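Local coordinates for protein transaminase (Bacillus megaterium, PDB 5G0A) that probably transfers amino groups from amines and amino acids to carbonyl compounds, using pyridoxal-5'-phosphate as cofactor and selecting the S enantiomer, at residues Y82-D87 with V328-G333; G113-V118 with A307-V312; A95-I100 with A339-N344; Q66-V71 with L345-E350. All blocks are in the same frame, centred on the assembly; numbering follows the deposited sequence.

Interaction 1. Residues Y82-D87 with V328-G333. With PLP (pyridoxal-5'-phosphate), chain E.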
loop_
_atom_site.group_PDB
_atom_site.type_symbol
_atom_site.label_atom_id
_atom_site.label_comp_id
_atom_site.label_asym_id
_atom_site.label_seq_id
_atom_site.Cartn_x
_atom_site.Cartn_y
_atom_site.Cartn_z
ATOM N N TYR B 82 5.802 30.451 31.696
ATOM C CA TYR B 82 6.276 29.317 30.923
ATOM C C TYR B 82 7.420 29.740 29.982
ATOM O O TYR B 82 7.476 30.905 29.596
ATOM C CB TYR B 82 5.094 28.790 30.092
ATOM C CG TYR B 82 3.914 28.306 30.917
ATOM C CD1 TYR B 82 3.997 27.113 31.658
ATOM C CD2 TYR B 82 2.707 29.014 30.921
ATOM C CE1 TYR B 82 2.913 26.649 32.398
ATOM C CE2 TYR B 82 1.616 28.560 31.650
ATOM C CZ TYR B 82 1.723 27.385 32.393
ATOM O OH TYR B 82 0.636 26.932 33.110
ATOM N N GLY B 83 8.320 28.829 29.582
ATOM C CA GLY B 83 8.308 27.418 29.959
ATOM C C GLY B 83 7.599 26.515 28.960
ATOM O O GLY B 83 7.039 26.966 27.947
ATOM N N PHE B 84 7.618 25.228 29.277
ATOM C CA PHE B 84 6.963 24.235 28.437
ATOM C C PHE B 84 6.497 23.059 29.285
ATOM O O PHE B 84 7.262 22.538 30.097
ATOM C CB PHE B 84 7.949 23.723 27.381
ATOM C CG PHE B 84 7.430 22.503 26.653
ATOM C CD1 PHE B 84 6.374 22.645 25.749
ATOM C CD2 PHE B 84 7.933 21.231 26.931
ATOM C CE1 PHE B 84 5.828 21.533 25.116
ATOM C CE2 PHE B 84 7.385 20.098 26.287
ATOM C CZ PHE B 84 6.338 20.266 25.379
ATOM N N VAL B 85 5.253 22.634 29.081
ATOM C CA VAL B 85 4.820 21.313 29.568
ATOM C C VAL B 85 4.118 20.593 28.426
ATOM O O VAL B 85 3.501 21.250 27.569
ATOM C CB VAL B 85 3.891 21.366 30.817
ATOM C CG1 VAL B 85 4.649 21.910 32.033
ATOM C CG2 VAL B 85 2.603 22.136 30.538
ATOM N N TRP B 86 4.220 19.264 28.415
ATOM C CA TRP B 86 3.557 18.501 27.374
ATOM C C TRP B 86 2.149 18.108 27.789
ATOM O O TRP B 86 1.691 18.460 28.890
ATOM C CB TRP B 86 4.380 17.298 26.901
ATOM C CG TRP B 86 4.512 16.102 27.816
ATOM C CD1 TRP B 86 5.301 15.985 28.934
ATOM C CD2 TRP B 86 3.896 14.828 27.628
ATOM N NE1 TRP B 86 5.221 14.718 29.447
ATOM C CE2 TRP B 86 4.350 13.987 28.677
ATOM C CE3 TRP B 86 2.995 14.308 26.671
ATOM C CZ2 TRP B 86 3.950 12.654 28.799
ATOM C CZ3 TRP B 86 2.568 12.966 26.813
ATOM C CH2 TRP B 86 3.052 12.164 27.884
ATOM N N ASP B 87 1.470 17.388 26.905
ATOM C CA ASP B 87 0.002 17.312 26.940
ATOM C C ASP B 87 -0.537 16.538 28.141
ATOM O O ASP B 87 -1.729 16.624 28.436
ATOM C CB ASP B 87 -0.500 16.671 25.631
ATOM C CG ASP B 87 -1.980 16.918 25.373
ATOM O OD1 ASP B 87 -2.451 18.078 25.528
ATOM O OD2 ASP B 87 -2.648 15.931 24.988
ATOM N N VAL B 328 1.442 10.656 21.110
ATOM C CA VAL B 328 2.106 11.814 21.709
ATOM C C VAL B 328 2.719 12.680 20.616
ATOM O O VAL B 328 3.239 12.177 19.602
ATOM C CB VAL B 328 3.168 11.389 22.765
ATOM C CG1 VAL B 328 4.210 10.456 22.151
ATOM C CG2 VAL B 328 3.818 12.615 23.431
ATOM N N SER B 329 2.616 13.988 20.818
ATOM C CA SER B 329 3.241 14.989 19.958
ATOM C C SER B 329 3.903 15.979 20.929
ATOM O O SER B 329 3.230 16.528 21.801
ATOM C CB SER B 329 2.182 15.682 19.092
ATOM O OG SER B 329 2.689 16.903 18.591
ATOM N N THR B 330 5.216 16.195 20.811
ATOM C CA THR B 330 5.917 17.023 21.813
ATOM C C THR B 330 5.185 18.358 22.067
ATOM O O THR B 330 4.830 18.665 23.221
ATOM C CB THR B 330 7.394 17.285 21.414
ATOM O OG1 THR B 330 8.052 16.020 21.217
ATOM C CG2 THR B 330 8.128 18.036 22.538
ATOM N N TYR B 331 4.965 19.137 21.012
ATOM C CA TYR B 331 4.463 20.497 21.166
ATOM C C TYR B 331 2.936 20.613 21.189
ATOM O O TYR B 331 2.397 21.713 21.294
ATOM C CB TYR B 331 5.087 21.452 20.146
ATOM C CG TYR B 331 6.596 21.507 20.312
ATOM C CD1 TYR B 331 7.168 21.555 21.587
ATOM C CD2 TYR B 331 7.442 21.475 19.212
ATOM C CE1 TYR B 331 8.545 21.592 21.761
ATOM C CE2 TYR B 331 8.833 21.532 19.385
ATOM C CZ TYR B 331 9.366 21.579 20.672
ATOM O OH TYR B 331 10.743 21.624 20.894
ATOM N N ALA B 332 2.238 19.479 21.091
ATOM C CA ALA B 332 0.776 19.519 21.215
ATOM C C ALA B 332 0.368 20.158 22.541
ATOM O O ALA B 332 0.722 19.652 23.611
ATOM C CB ALA B 332 0.195 18.107 21.136
ATOM N N GLY B 333 -0.389 21.250 22.452
ATOM C CA GLY B 333 -0.900 21.943 23.633
ATOM C C GLY B 333 0.087 22.935 24.236
ATOM O O GLY B 333 -0.139 23.443 25.341
HETATM N N1 PLP E . 12.034 11.532 16.444
HETATM C C2 PLP E . 12.532 11.265 17.659
HETATM C C2A PLP E . 13.779 10.421 17.843
HETATM C C3 PLP E . 11.893 11.842 18.838
HETATM O O3 PLP E . 12.395 11.589 20.063
HETATM C C4 PLP E . 10.714 12.711 18.647
HETATM C C4A PLP E . 10.063 13.382 19.843
HETATM C C5 PLP E . 10.254 12.914 17.263
HETATM C C6 PLP E . 10.928 12.294 16.220
HETATM C C5A PLP E . 8.998 13.698 16.919
HETATM O O4P PLP E . 8.985 15.012 17.408
HETATM P P PLP E . 7.592 15.748 17.677
HETATM O O1P PLP E . 6.709 15.593 16.463
HETATM O O2P PLP E . 7.040 15.093 18.932
HETATM O O3P PLP E . 7.997 17.164 17.878
HETATM O O HOH W 1 1.159 20.588 26.182
HETATM O O HOH W 2 2.217 17.433 24.115
#
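Phe-84 reaches across to Thr-330 and Tyr-331, and its side chain is a good thread through the contact. With CG anti to the backbone N (chi1 169°), CB and CG carry the ring toward 328-333. CE1 then lies 3.8 Å from Tyr-331 CD1, in an offset edge-to-face pair: the tyrosine's edge is turned to the phenylalanine's face, with planes at 84°. At the tip, Phe-84 CZ comes edge-on to within 3.1 Å of Thr-330 O and also meets the threonine's CG2. Farther along, Trp-86 CZ3 touches Val-328 CG2 at 3.6 Å. An alanine in place of Phe-84 would probably leave the edge of Tyr-331 without its aromatic partner and open a gap beside the Thr-330 carbonyl. No direct hydrogen bond joins the segments; an ordered water lies 2.8 Å from both Val-85 O and Ala-332 O. Thr-330 binds the phosphate of a cofactor that Gly-121 and Ser-122 of the second subunit also hold. Thr-330 N and Thr-330 OG1 both donate to PLP O2P, at 2.8 and 2.7 Å. Aromatic and water-mediated contacts thus join segment 82-87 to a loop whose polar groups complete the neighbouring subunit's phosphate site.

Interaction 2. Residues G113-V118 with A307-V312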
loop_
_atom_site.group_PDB
_atom_site.type_symbol
_atom_site.label_atom_id
_atom_site.label_comp_id
_atom_site.label_asym_id
_atom_site.label_seq_id
_atom_site.Cartn_x
_atom_site.Cartn_y
_atom_site.Cartn_z
ATOM N N GLY B 113 -17.776 18.046 20.882
ATOM C CA GLY B 113 -17.441 17.243 22.049
ATOM C C GLY B 113 -16.132 17.622 22.715
ATOM O O GLY B 113 -16.117 18.166 23.832
ATOM N N LYS B 114 -15.016 17.285 22.052
ATOM C CA LYS B 114 -13.697 17.520 22.623
ATOM C C LYS B 114 -12.682 17.977 21.557
ATOM O O LYS B 114 -12.829 17.682 20.391
ATOM C CB LYS B 114 -13.170 16.244 23.287
ATOM C CG LYS B 114 -13.757 15.937 24.659
ATOM C CD LYS B 114 -12.995 14.801 25.310
ATOM C CE LYS B 114 -13.201 14.752 26.824
ATOM N NZ LYS B 114 -12.202 13.804 27.396
ATOM N N VAL B 115 -11.664 18.708 22.002
ATOM C CA VAL B 115 -10.584 19.212 21.155
ATOM C C VAL B 115 -9.258 18.497 21.497
ATOM O O VAL B 115 -8.968 18.168 22.687
ATOM C CB VAL B 115 -10.382 20.750 21.363
ATOM C CG1 VAL B 115 -9.201 21.280 20.557
ATOM C CG2 VAL B 115 -11.635 21.548 21.023
ATOM N N ARG B 116 -8.442 18.278 20.468
ATOM C CA ARG B 116 -7.014 17.958 20.664
ATOM C C ARG B 116 -6.228 19.031 19.959
ATOM O O ARG B 116 -6.400 19.227 18.752
ATOM C CB ARG B 116 -6.618 16.590 20.087
ATOM C CG ARG B 116 -5.086 16.377 20.052
ATOM C CD ARG B 116 -4.709 14.902 20.212
ATOM N NE ARG B 116 -3.251 14.672 20.062
ATOM C CZ ARG B 116 -2.362 14.811 21.039
ATOM N NH1 ARG B 116 -2.746 15.231 22.247
ATOM N NH2 ARG B 116 -1.084 14.563 20.787
ATOM N N PHE B 117 -5.373 19.737 20.703
ATOM C CA PHE B 117 -4.518 20.740 20.072
ATOM C C PHE B 117 -3.221 20.109 19.588
ATOM O O PHE B 117 -2.628 19.268 20.279
ATOM C CB PHE B 117 -4.201 21.864 21.066
ATOM C CG PHE B 117 -5.395 22.717 21.390
ATOM C CD1 PHE B 117 -5.843 23.646 20.468
ATOM C CD2 PHE B 117 -6.058 22.590 22.622
ATOM C CE1 PHE B 117 -6.945 24.462 20.741
ATOM C CE2 PHE B 117 -7.164 23.385 22.910
ATOM C CZ PHE B 117 -7.600 24.324 21.968
ATOM N N VAL B 118 -2.794 20.565 18.420
ATOM C CA VAL B 118 -1.503 20.217 17.836
ATOM C C VAL B 118 -0.831 21.492 17.338
ATOM O O VAL B 118 -1.249 22.593 17.702
ATOM C CB VAL B 118 -1.667 19.144 16.717
ATOM C CG1 VAL B 118 -2.024 17.784 17.332
ATOM C CG2 VAL B 118 -2.738 19.561 15.698
ATOM N N ALA B 307 -0.160 26.765 15.918
ATOM C CA ALA B 307 -1.175 25.967 16.565
ATOM C C ALA B 307 -2.107 25.363 15.514
ATOM O O ALA B 307 -2.375 25.978 14.472
ATOM C CB ALA B 307 -2.007 26.828 17.510
ATOM N N GLY B 308 -2.592 24.153 15.820
ATOM C CA GLY B 308 -3.639 23.517 15.033
ATOM C C GLY B 308 -4.542 22.800 16.020
ATOM O O GLY B 308 -4.229 22.708 17.217
ATOM N N ALA B 309 -5.687 22.307 15.550
ATOM C CA ALA B 309 -6.558 21.582 16.457
ATOM C C ALA B 309 -7.518 20.721 15.684
ATOM O O ALA B 309 -7.896 21.058 14.556
ATOM C CB ALA B 309 -7.377 22.546 17.317
ATOM N N VAL B 310 -7.993 19.686 16.365
ATOM C CA VAL B 310 -9.125 18.924 15.843
ATOM C C VAL B 310 -10.239 18.954 16.879
ATOM O O VAL B 310 -9.982 18.859 18.080
ATOM C CB VAL B 310 -8.682 17.475 15.445
ATOM C CG1 VAL B 310 -8.119 16.728 16.650
ATOM C CG2 VAL B 310 -9.871 16.714 14.856
ATOM N N LEU B 311 -11.478 19.114 16.414
ATOM C CA LEU B 311 -12.647 19.098 17.290
ATOM C C LEU B 311 -13.539 17.956 16.799
ATOM O O LEU B 311 -13.871 17.900 15.619
ATOM C CB LEU B 311 -13.405 20.416 17.198
ATOM C CG LEU B 311 -14.801 20.466 17.871
ATOM C CD1 LEU B 311 -14.679 20.253 19.378
ATOM C CD2 LEU B 311 -15.470 21.804 17.523
ATOM N N VAL B 312 -13.855 17.050 17.709
ATOM C CA VAL B 312 -14.662 15.880 17.372
ATOM C C VAL B 312 -15.999 15.962 18.103
ATOM O O VAL B 312 -16.106 16.614 19.154
ATOM C CB VAL B 312 -13.972 14.543 17.756
ATOM C CG1 VAL B 312 -12.566 14.440 17.137
ATOM C CG2 VAL B 312 -13.901 14.342 19.280
#
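Strands 113-118 and 308-312 pair antiparallel from Lys-114 opposite Val-312 to Val-118 opposite Gly-308, at the end, within this chain, of the seven-stranded mixed sheet that marks the large domain of fold type I PLP enzymes. The backbone bonds come first. Arg-116 and Val-310 form a hydrogen-bonded pair with reciprocal N-H...O bonds of 2.9 Å, from Arg-116 N to Val-310 O and from Val-310 N to Arg-116 O. Val-118 and Gly-308 repeat the pattern with less regular geometry, since each donor stands well above the plane of the carbonyl it meets, 54° out of it for Val-118 N. At the other end the register slips: Gly-113 N (2.8 Å) and Lys-114 N (3.2 Å) both donate to Val-312 O, a classic beta bulge in which one carbonyl serves two donors. Weaker CA-H...O contacts fill in between, such as Val-115 CA to Val-310 O at 3.2 Å.

Apolar contacts lie on both faces. On one, Arg-116 CB rests on Val-310 CG1 while the extended chain leads its guanidinium away to a salt bridge with Asp-87; Lys-114 likewise sends NZ off to Asp-321. The other face, carrying Val-115, Phe-117, Ala-309 and Leu-311, is covered by helix 92-105. There Val-115 divides its methyls, CG2 meeting Leu-311 CD1 at 3.7 Å and CG1 turning to Ala-309 CB. That CG1, anti to its own N (chi1 176°), also sits 3.6 Å above the plane of the Phe-117 ring, over its centre.

Interaction 3. Residues A95-I100 with A339-N344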
loop_
_atom_site.group_PDB
_atom_site.type_symbol
_atom_site.label_atom_id
_atom_site.label_comp_id
_atom_site.label_asym_id
_atom_site.label_seq_id
_atom_site.Cartn_x
_atom_site.Cartn_y
_atom_site.Cartn_z
ATOM N N ALA B 95 -6.813 24.561 28.547
ATOM C CA ALA B 95 -8.207 24.221 28.893
ATOM C C ALA B 95 -9.143 25.354 28.463
ATOM O O ALA B 95 -10.243 25.111 27.956
ATOM C CB ALA B 95 -8.327 23.939 30.390
ATOM N N LYS B 96 -8.683 26.589 28.638
ATOM C CA LYS B 96 -9.467 27.758 28.276
ATOM C C LYS B 96 -9.676 27.806 26.767
ATOM O O LYS B 96 -10.771 28.102 26.308
ATOM C CB LYS B 96 -8.785 29.043 28.740
ATOM C CG LYS B 96 -9.585 30.298 28.444
ATOM C CD LYS B 96 -8.960 31.452 29.209
ATOM C CE LYS B 96 -9.065 32.731 28.416
ATOM N NZ LYS B 96 -8.360 33.885 29.057
ATOM N N ALA B 97 -8.627 27.514 25.988
ATOM C CA ALA B 97 -8.762 27.592 24.538
ATOM C C ALA B 97 -9.869 26.635 24.047
ATOM O O ALA B 97 -10.650 26.984 23.163
ATOM C CB ALA B 97 -7.435 27.278 23.834
ATOM N N ALA B 98 -9.907 25.435 24.614
ATOM C CA ALA B 98 -10.910 24.441 24.222
ATOM C C ALA B 98 -12.314 24.890 24.661
ATOM O O ALA B 98 -13.288 24.749 23.896
ATOM C CB ALA B 98 -10.566 23.076 24.798
ATOM N N LYS B 99 -12.396 25.446 25.871
ATOM C CA LYS B 99 -13.670 25.989 26.403
ATOM C C LYS B 99 -14.207 27.123 25.506
ATOM O O LYS B 99 -15.402 27.176 25.201
ATOM C CB LYS B 99 -13.514 26.437 27.872
ATOM C CG LYS B 99 -14.787 27.061 28.483
ATOM C CD LYS B 99 -14.846 28.549 28.219
ATOM C CE LYS B 99 -16.026 29.229 28.916
ATOM N NZ LYS B 99 -15.888 30.709 28.861
ATOM N N ILE B 100 -13.324 28.019 25.071
ATOM C CA ILE B 100 -13.725 29.099 24.184
ATOM C C ILE B 100 -14.328 28.558 22.909
ATOM O O ILE B 100 -15.392 29.004 22.478
ATOM C CB ILE B 100 -12.559 30.039 23.855
ATOM C CG1 ILE B 100 -12.121 30.748 25.151
ATOM C CG2 ILE B 100 -12.972 31.059 22.792
ATOM C CD1 ILE B 100 -10.813 31.498 25.000
ATOM N N ALA B 339 -1.705 30.185 24.932
ATOM C CA ALA B 339 -1.935 31.592 25.337
ATOM C C ALA B 339 -2.272 32.483 24.138
ATOM O O ALA B 339 -3.167 33.336 24.225
ATOM C CB ALA B 339 -0.732 32.120 26.119
ATOM N N ALA B 340 -1.540 32.306 23.028
ATOM C CA ALA B 340 -1.804 32.984 21.769
ATOM C C ALA B 340 -3.199 32.679 21.220
ATOM O O ALA B 340 -3.931 33.602 20.825
ATOM C CB ALA B 340 -0.724 32.645 20.738
ATOM N N VAL B 341 -3.571 31.392 21.183
ATOM C CA VAL B 341 -4.915 31.021 20.731
ATOM C C VAL B 341 -5.992 31.721 21.568
ATOM O O VAL B 341 -6.934 32.311 21.023
ATOM C CB VAL B 341 -5.121 29.484 20.754
ATOM C CG1 VAL B 341 -6.572 29.130 20.429
ATOM C CG2 VAL B 341 -4.205 28.848 19.723
ATOM N N CYS B 342 -5.854 31.632 22.886
ATOM C CA CYS B 342 -6.821 32.257 23.797
ATOM C C CYS B 342 -6.975 33.732 23.509
ATOM O O CYS B 342 -8.097 34.218 23.362
ATOM C CB CYS B 342 -6.424 32.078 25.266
ATOM S SG CYS B 342 -6.645 30.445 25.958
ATOM N N ALA B 343 -5.858 34.438 23.390
ATOM C CA ALA B 343 -5.914 35.882 23.154
ATOM C C ALA B 343 -6.468 36.204 21.767
ATOM O O ALA B 343 -7.261 37.120 21.609
ATOM C CB ALA B 343 -4.549 36.516 23.355
ATOM N N ASN B 344 -6.067 35.435 20.755
ATOM C CA ASN B 344 -6.584 35.651 19.408
ATOM C C ASN B 344 -8.116 35.530 19.378
ATOM O O ASN B 344 -8.816 36.394 18.839
ATOM C CB ASN B 344 -5.954 34.615 18.465
ATOM C CG ASN B 344 -6.526 34.668 17.080
ATOM O OD1 ASN B 344 -6.377 35.652 16.371
ATOM N ND2 ASN B 344 -7.133 33.564 16.658
#
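The thiol of Cys-342 is pushed against the backbone of helix 92-105, its SG 3.5 Å from Ala-97 N. SG lies anti to the carbonyl carbon of its own residue (chi1 -74°), which turns it out across the helix interface. Apart from that backbone nitrogen, the atoms nearest the sulfur across the interface are aliphatic. Ala-97 CB touches SG at 3.9 Å, and the methylenes of Lys-96 run alongside it, beginning with CB at 3.8 Å. Ala-97 CB also meets Val-341 CG1, at 4.0 Å, so one methyl group is shared by two successive residues of the opposing helix. Ile-100 CD1 makes a looser approach to Cys-342 O, 4.2 Å away.

The small side chains are consistent with a close approach: the CA atoms of Ala-97 and Cys-342 are 5.1 Å apart, and the short helical segments, running in broadly the same direction at 34°, have axes 8.8 Å apart at their nearest.

A second shell surrounds these groups. Lys-96, bent near its end, turns its ammonium to Glu-346, a charge pair modelled too close for its geometry to be trusted; Phe-117 of the sheet lies against Ala-97, and Leu-300 and Ala-307 touch Val-341. Trp-16 of the second subunit packs on Lys-96. Two helices joined through alanine, valine and cysteine, one of them resting on the sheet, are in keeping with the layered alpha/beta large domain of fold type I aminotransferases.

Interaction 4. Residues Q66-V71 with L345-E350. Unlike the reference sequence in segment 66-71: Gln-69 (reference Pro).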
loop_
_atom_site.group_PDB
_atom_site.type_symbol
_atom_site.label_atom_id
_atom_site.label_comp_id
_atom_site.label_asym_id
_atom_site.label_seq_id
_atom_site.Cartn_x
_atom_site.Cartn_y
_atom_site.Cartn_z
ATOM N N GLN B 66 -1.806 41.513 11.337
ATOM C CA GLN B 66 -0.419 41.298 11.695
ATOM C C GLN B 66 -0.073 42.028 12.968
ATOM O O GLN B 66 -0.384 43.224 13.101
ATOM C CB GLN B 66 0.489 41.854 10.594
ATOM C CG GLN B 66 0.465 41.057 9.288
ATOM C CD GLN B 66 1.408 39.871 9.306
ATOM O OE1 GLN B 66 2.115 39.625 10.302
ATOM N NE2 GLN B 66 1.443 39.137 8.196
ATOM N N LYS B 67 0.601 41.331 13.875
ATOM C CA LYS B 67 1.204 41.982 15.070
ATOM C C LYS B 67 0.162 42.753 15.868
ATOM O O LYS B 67 0.308 43.954 16.196
ATOM C CB LYS B 67 2.411 42.857 14.663
ATOM C CG LYS B 67 3.375 43.182 15.810
ATOM C CD LYS B 67 4.529 44.067 15.346
ATOM C CE LYS B 67 4.112 45.523 15.170
ATOM N NZ LYS B 67 4.983 46.183 14.135
ATOM N N ASN B 68 -0.917 42.058 16.187
ATOM C CA ASN B 68 -1.928 42.609 17.064
ATOM C C ASN B 68 -1.338 42.790 18.458
ATOM O O ASN B 68 -0.810 41.854 19.061
ATOM C CB ASN B 68 -3.144 41.685 17.110
ATOM C CG ASN B 68 -4.179 42.145 18.113
ATOM O OD1 ASN B 68 -4.072 41.849 19.300
ATOM N ND2 ASN B 68 -5.206 42.833 17.640
ATOM N N GLN B 69 -1.440 44.017 18.971
ATOM C CA GLN B 69 -0.827 44.353 20.251
ATOM C C GLN B 69 -1.388 43.582 21.425
ATOM O O GLN B 69 -0.631 43.207 22.326
ATOM C CB GLN B 69 -0.916 45.866 20.491
ATOM C CG GLN B 69 -0.144 46.622 19.420
ATOM C CD GLN B 69 1.297 46.149 19.309
ATOM O OE1 GLN B 69 1.713 45.604 18.279
ATOM N NE2 GLN B 69 2.058 46.313 20.394
ATOM N N LYS B 70 -2.697 43.328 21.426
ATOM C CA LYS B 70 -3.296 42.602 22.530
ATOM C C LYS B 70 -2.824 41.131 22.569
ATOM O O LYS B 70 -2.570 40.576 23.648
ATOM C CB LYS B 70 -4.826 42.684 22.469
ATOM C CG LYS B 70 -5.400 44.078 22.673
ATOM C CD LYS B 70 -6.920 44.036 22.620
ATOM C CE LYS B 70 -7.550 45.351 23.056
ATOM N NZ LYS B 70 -8.902 45.472 22.435
ATOM N N VAL B 71 -2.756 40.503 21.394
ATOM C CA VAL B 71 -2.250 39.128 21.315
ATOM C C VAL B 71 -0.799 39.060 21.736
ATOM O O VAL B 71 -0.422 38.236 22.559
ATOM C CB VAL B 71 -2.439 38.508 19.915
ATOM C CG1 VAL B 71 -1.723 37.164 19.816
ATOM C CG2 VAL B 71 -3.929 38.317 19.659
ATOM N N LEU B 345 -8.629 34.462 19.989
ATOM C CA LEU B 345 -10.070 34.204 20.004
ATOM C C LEU B 345 -10.807 35.255 20.853
ATOM O O LEU B 345 -11.929 35.663 20.517
ATOM C CB LEU B 345 -10.356 32.789 20.523
ATOM C CG LEU B 345 -9.799 31.680 19.603
ATOM C CD1 LEU B 345 -10.157 30.285 20.108
ATOM C CD2 LEU B 345 -10.277 31.894 18.172
ATOM N N GLU B 346 -10.174 35.677 21.942
ATOM C CA GLU B 346 -10.809 36.673 22.838
ATOM C C GLU B 346 -10.942 38.002 22.125
ATOM O O GLU B 346 -11.987 38.648 22.220
ATOM C CB GLU B 346 -10.026 36.812 24.142
ATOM C CG GLU B 346 -10.333 35.662 25.095
ATOM C CD GLU B 346 -9.315 35.525 26.198
ATOM O OE1 GLU B 346 -8.289 36.231 26.161
ATOM O OE2 GLU B 346 -9.540 34.693 27.093
ATOM N N VAL B 347 -9.892 38.399 21.397
ATOM C CA VAL B 347 -9.922 39.639 20.607
ATOM C C VAL B 347 -10.953 39.566 19.476
ATOM O O VAL B 347 -11.737 40.500 19.263
ATOM C CB VAL B 347 -8.519 40.014 20.045
ATOM C CG1 VAL B 347 -8.619 41.249 19.147
ATOM C CG2 VAL B 347 -7.528 40.267 21.176
ATOM N N MET B 348 -10.932 38.450 18.741
ATOM C CA MET B 348 -11.903 38.187 17.697
ATOM C C MET B 348 -13.345 38.322 18.220
ATOM O O MET B 348 -14.176 38.940 17.573
ATOM C CB MET B 348 -11.642 36.788 17.128
ATOM C CG MET B 348 -11.698 36.733 15.626
ATOM S SD MET B 348 -11.269 35.086 15.049
ATOM C CE MET B 348 -9.618 35.379 14.383
ATOM N N MET B 349 -13.637 37.765 19.391
ATOM C CA MET B 349 -14.976 37.841 19.974
ATOM C C MET B 349 -15.321 39.257 20.462
ATOM O O MET B 349 -16.401 39.790 20.156
ATOM C CB MET B 349 -15.129 36.845 21.131
ATOM C CG MET B 349 -15.192 35.378 20.702
ATOM S SD MET B 349 -15.484 34.258 22.089
ATOM C CE MET B 349 -13.989 34.531 23.037
ATOM N N GLU B 350 -14.403 39.853 21.217
ATOM C CA GLU B 350 -14.656 41.144 21.876
ATOM C C GLU B 350 -14.820 42.288 20.872
ATOM O O GLU B 350 -15.595 43.230 21.117
ATOM C CB GLU B 350 -13.550 41.460 22.890
ATOM C CG GLU B 350 -12.460 42.385 22.373
ATOM C CD GLU B 350 -11.175 42.349 23.179
ATOM O OE1 GLU B 350 -11.133 41.687 24.237
ATOM O OE2 GLU B 350 -10.196 42.988 22.733
#
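Val-347 is the first residue of 345-350 to meet the opposing segment, and it does so with both methyls. CG2, beside its backbone N, lies 3.8 Å from Lys-70 CB and also comes near Lys-70 CD and the CG2 of Val-71. CG1, anti to that N (chi1 176°), slides past the amide of Asn-68, 4.1 Å from ND2. The same amide is held from its other end, because Asn-68 is the N-cap of helix 69-78: its OD1 accepts from Val-71 N at 2.8 Å, with an N-H...O angle of 163° and the donor in the plane of the amide carbonyl. The capping bond therefore fixes the turn of a group whose nitrogen faces the valine. An alanine at this position would probably leave the N-H of Val-71 without its capping acceptor and Val-347 CG1 without the amide beside it.

One turn farther along helix 335-350, Glu-350 extends its carboxylate to the end of Lys-70. The two chains arrive from opposite directions and close a salt bridge, Lys-70 NZ to Glu-350 OE2, at 2.8 Å. The ammonium meets OE2 on its anti side, 31° out of the carboxylate plane, while Lys-70 CD lies 3.4 Å from the same oxygen. Glu-351 forms a second salt bridge to that ammonium, which is likely to keep the lysine charged at this exposed edge.

Each interaction hands over to the next. Interactions 1 and 2, with centres 14 Å apart, are joined by a salt bridge from Asp-87 OD2 to Arg-116 NH1 at 2.8 Å. Interaction 2 touches interaction 3 where Phe-117 CZ lies 3.5 Å from Ala-97 CB. Helix 335-350 serves both interactions 3 and 4, and Ile-100 CG2 meets Met-349 CE at 3.6 Å between them. The subunit interface links the extremes: in one chain interactions 1 and 4 have centres 23 Å apart, yet Phe-84 N donates a hydrogen bond to Gln-66 OE1 of the second subunit. Two cofactors are involved: Thr-330 holds one phosphate, and the nearest atoms of Gly-308 and another PLP are about 7 Å apart.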